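Pks18 (Mycobacterium tuberculosis, PDB 1TED) probably makes tri- and tetraketide alpha-pyrones by extending medium- and long-chain aliphatic acyl-CoA starters with malonyl-CoA. Local coordinates at residues A[203-208]-A[346-351]. Sequence-based numbering, arbitrary orientation.
With MYR (myristic acid), chain E.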
ATOM      1  N   GLU A 203      -6.453  -4.792 -11.785  1.00 26.93           N
ATOM      2  CA  GLU A 203      -5.228  -5.350 -12.308  1.00 27.64           C
ATOM      3  C   GLU A 203      -5.206  -5.293 -13.826  1.00 28.62           C
ATOM      4  O   GLU A 203      -6.077  -5.849 -14.504  1.00 28.19           O
ATOM      5  CB  GLU A 203      -5.085  -6.784 -11.791  1.00 29.59           C
ATOM      6  CG  GLU A 203      -3.711  -7.123 -11.223  1.00 33.79           C
ATOM      7  CD  GLU A 203      -3.354  -6.382  -9.932  1.00 33.26           C
ATOM      8  OE1 GLU A 203      -3.986  -6.645  -8.885  1.00 34.81           O
ATOM      9  OE2 GLU A 203      -2.430  -5.546  -9.966  1.00 30.50           O
ATOM     10  N   LEU A 204      -4.208  -4.590 -14.348  1.00 28.63           N
ATOM     11  CA  LEU A 204      -4.034  -4.417 -15.783  1.00 30.55           C
ATOM     12  C   LEU A 204      -2.686  -4.938 -16.249  1.00 31.04           C
ATOM     13  O   LEU A 204      -1.740  -4.168 -16.441  1.00 31.98           O
ATOM     14  CB  LEU A 204      -4.162  -2.937 -16.151  1.00 31.16           C
ATOM     15  CG  LEU A 204      -5.548  -2.449 -16.566  1.00 33.82           C
ATOM     16  CD1 LEU A 204      -6.593  -2.969 -15.613  1.00 33.04           C
ATOM     17  CD2 LEU A 204      -5.549  -0.921 -16.615  1.00 36.36           C
ATOM     18  N   CYS A 205      -2.609  -6.250 -16.433  1.00 31.60           N
ATOM     19  CA  CYS A 205      -1.385  -6.897 -16.880  1.00 31.42           C
ATOM     20  C   CYS A 205      -1.042  -6.565 -18.338  1.00 31.63           C
ATOM     21  O   CYS A 205       0.113  -6.285 -18.654  1.00 29.90           O
ATOM     22  CB  CYS A 205      -1.508  -8.421 -16.715  1.00 31.71           C
ATOM     23  SG  CYS A 205      -1.721  -9.004 -15.009  1.00 31.63           S
ATOM     24  N   SER A 206      -2.046  -6.599 -19.216  1.00 32.45           N
ATOM     25  CA  SER A 206      -1.847  -6.327 -20.641  1.00 32.68           C
ATOM     26  C   SER A 206      -1.018  -5.072 -20.885  1.00 32.55           C
ATOM     27  O   SER A 206      -0.313  -4.962 -21.885  1.00 32.82           O
ATOM     28  CB  SER A 206      -3.206  -6.213 -21.363  1.00 35.18           C
ATOM     29  OG  SER A 206      -3.934  -5.048 -20.992  1.00 36.14           O
ATOM     30  N   VAL A 207      -1.101  -4.135 -19.952  1.00 32.37           N
ATOM     31  CA  VAL A 207      -0.375  -2.883 -20.039  1.00 32.71           C
ATOM     32  C   VAL A 207       1.134  -3.063 -19.865  1.00 31.83           C
ATOM     33  O   VAL A 207       1.914  -2.191 -20.251  1.00 31.73           O
ATOM     34  CB  VAL A 207      -0.934  -1.887 -18.992  1.00 33.89           C
ATOM     35  CG1 VAL A 207       0.138  -0.958 -18.497  1.00 37.73           C
ATOM     36  CG2 VAL A 207      -2.045  -1.085 -19.617  1.00 34.51           C
ATOM     37  N   ASN A 208       1.550  -4.195 -19.305  1.00 29.61           N
ATOM     38  CA  ASN A 208       2.973  -4.439 -19.095  1.00 28.81           C
ATOM     39  C   ASN A 208       3.560  -5.486 -20.039  1.00 29.00           C
ATOM     40  O   ASN A 208       4.669  -5.969 -19.821  1.00 28.44           O
ATOM     41  CB  ASN A 208       3.241  -4.860 -17.641  1.00 28.77           C
ATOM     42  CG  ASN A 208       2.923  -3.754 -16.634  1.00 27.59           C
ATOM     43  OD1 ASN A 208       1.801  -3.656 -16.130  1.00 25.37           O
ATOM     44  ND2 ASN A 208       3.911  -2.916 -16.346  1.00 25.52           N
ATOM     45  N   ASN A 346      -5.355 -15.393 -15.152  1.00 29.90           N
ATOM     46  CA  ASN A 346      -5.022 -14.948 -13.801  1.00 29.46           C
ATOM     47  C   ASN A 346      -4.990 -13.429 -13.758  1.00 30.42           C
ATOM     48  O   ASN A 346      -4.138 -12.797 -14.388  1.00 30.68           O
ATOM     49  CB  ASN A 346      -3.665 -15.517 -13.375  1.00 30.49           C
ATOM     50  CG  ASN A 346      -3.169 -14.939 -12.048  1.00 31.07           C
ATOM     51  OD1 ASN A 346      -3.950 -14.477 -11.218  1.00 32.49           O
ATOM     52  ND2 ASN A 346      -1.864 -14.983 -11.844  1.00 30.20           N
ATOM     53  N   MET A 347      -5.929 -12.848 -13.016  1.00 29.73           N
ATOM     54  CA  MET A 347      -6.021 -11.398 -12.899  1.00 29.05           C
ATOM     55  C   MET A 347      -5.493 -10.933 -11.552  1.00 27.47           C
ATOM     56  O   MET A 347      -5.959  -9.946 -10.990  1.00 25.50           O
ATOM     57  CB  MET A 347      -7.471 -10.945 -13.072  1.00 29.57           C
ATOM     58  CG  MET A 347      -8.135 -11.429 -14.349  1.00 28.56           C
ATOM     59  SD  MET A 347      -9.909 -11.468 -14.081  1.00 32.51           S
ATOM     60  CE  MET A 347     -10.489 -11.047 -15.613  1.00 33.72           C
ATOM     61  N   LEU A 348      -4.519 -11.669 -11.034  1.00 28.19           N
ATOM     62  CA  LEU A 348      -3.889 -11.330  -9.770  1.00 28.24           C
ATOM     63  C   LEU A 348      -4.887 -11.176  -8.610  1.00 27.01           C
ATOM     64  O   LEU A 348      -5.741 -12.043  -8.414  1.00 27.21           O
ATOM     65  CB  LEU A 348      -3.046 -10.060  -9.964  1.00 29.20           C
ATOM     66  CG  LEU A 348      -1.665 -10.261 -10.613  1.00 32.89           C
ATOM     67  CD1 LEU A 348      -1.723 -11.302 -11.698  1.00 35.22           C
ATOM     68  CD2 LEU A 348      -1.151  -8.955 -11.174  1.00 32.93           C
ATOM     69  N   SER A 349      -4.781 -10.082  -7.855  1.00 25.49           N
ATOM     70  CA  SER A 349      -5.653  -9.843  -6.704  1.00 25.56           C
ATOM     71  C   SER A 349      -7.142  -9.953  -6.979  1.00 25.24           C
ATOM     72  O   SER A 349      -7.913 -10.339  -6.111  1.00 25.36           O
ATOM     73  CB  SER A 349      -5.365  -8.468  -6.100  1.00 27.30           C
ATOM     74  OG  SER A 349      -5.533  -7.434  -7.055  1.00 27.97           O
ATOM     75  N   VAL A 350      -7.539  -9.616  -8.196  1.00 26.10           N
ATOM     76  CA  VAL A 350      -8.938  -9.632  -8.592  1.00 26.34           C
ATOM     77  C   VAL A 350      -9.613 -11.003  -8.647  1.00 28.32           C
ATOM     78  O   VAL A 350     -10.797 -11.130  -8.320  1.00 27.99           O
ATOM     79  CB  VAL A 350      -9.085  -8.980  -9.986  1.00 27.25           C
ATOM     80  CG1 VAL A 350     -10.519  -9.084 -10.468  1.00 27.16           C
ATOM     81  CG2 VAL A 350      -8.619  -7.532  -9.932  1.00 23.85           C
ATOM     82  N   SER A 351      -8.857 -12.021  -9.059  1.00 27.72           N
ATOM     83  CA  SER A 351      -9.387 -13.370  -9.236  1.00 27.88           C
ATOM     84  C   SER A 351     -10.139 -13.996  -8.073  1.00 28.61           C
ATOM     85  O   SER A 351     -11.185 -14.614  -8.259  1.00 30.63           O
ATOM     86  CB  SER A 351      -8.269 -14.299  -9.693  1.00 25.75           C
ATOM     87  OG  SER A 351      -7.755 -13.853 -10.936  1.00 24.68           O
TER
HETATM   88  C1  MYR E3045      -0.561 -11.600 -24.286  1.00 54.00           C
HETATM   89  O1  MYR E3045      -1.616 -11.861 -24.859  1.00 54.28           O
HETATM   90  O2  MYR E3045       0.421 -12.321 -24.473  1.00 54.78           O
HETATM   91  C2  MYR E3045      -0.463 -10.392 -23.352  1.00 53.49           C
HETATM   92  C3  MYR E3045      -0.278 -10.837 -21.900  1.00 51.31           C
HETATM   93  C4  MYR E3045      -0.212  -9.631 -20.959  1.00 48.26           C
HETATM   94  C5  MYR E3045       0.019 -10.064 -19.509  1.00 45.41           C
HETATM   95  C6  MYR E3045       1.385 -10.725 -19.306  1.00 42.55           C
HETATM   96  C7  MYR E3045       2.550  -9.741 -19.453  1.00 40.21           C
HETATM   97  C8  MYR E3045       2.581  -8.705 -18.327  1.00 38.57           C
HETATM   98  C9  MYR E3045       2.815  -9.358 -16.963  1.00 38.26           C
HETATM   99  C10 MYR E3045       2.700  -8.326 -15.841  1.00 37.39           C
HETATM  100  C11 MYR E3045       2.869  -8.987 -14.472  1.00 39.06           C
HETATM  101  C12 MYR E3045       2.702  -7.968 -13.343  1.00 37.48           C
HETATM  102  C13 MYR E3045       2.799  -8.658 -11.982  1.00 38.37           C
HETATM  103  C14 MYR E3045       2.593  -7.660 -10.841  1.00 40.58           C
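E203 and S349 meet through a side-chain hydrogen bond. S349 OG donates to E203 OE1 at 2.5 Å, and arrives nearly in line with the C-O bond. With OG between the backbone N and the carbonyl carbon (chi1 58°), the S349 hydroxyl faces OE1. The other carboxylate oxygen, OE2, accepts from S143 N and also bonds T144 OG1, so both oxygens of this buried group have partners. These bonds fix how the carboxylate is turned.

The E203 chain bends at chi2 (67°) and runs at about a right angle across the side chain of L348. The acid thus lies against an aliphatic neighbour and is held by polar groups at its end. Nearer the backbone, E203 CB lies 3.4 Å from M347 O, and CG2 of V350 packs 4.1 Å from E203 CB. Both methyls of L348 reach C205: SG is 3.9 Å from CD2 and 4.0 Å from CD1.

The turn before helix 349-361 is held from within. N346 OD1 accepts from L348 N at 2.9 Å, an Asx turn, with the donor well above the carbonyl plane. M347 N bonds S351 OG.

Myristic acid runs past both segments. Its C8 is 3.5 Å from C205 O, and its terminal C14 approaches L348 CD2. The L348 side chain also lies close to C175, the probable nucleophile. The contact joins the end of strand 196-204 to the start of helix 349-361, across the two halves of the thiolase fold, beside the substrate-binding tunnel of this type III polyketide synthase.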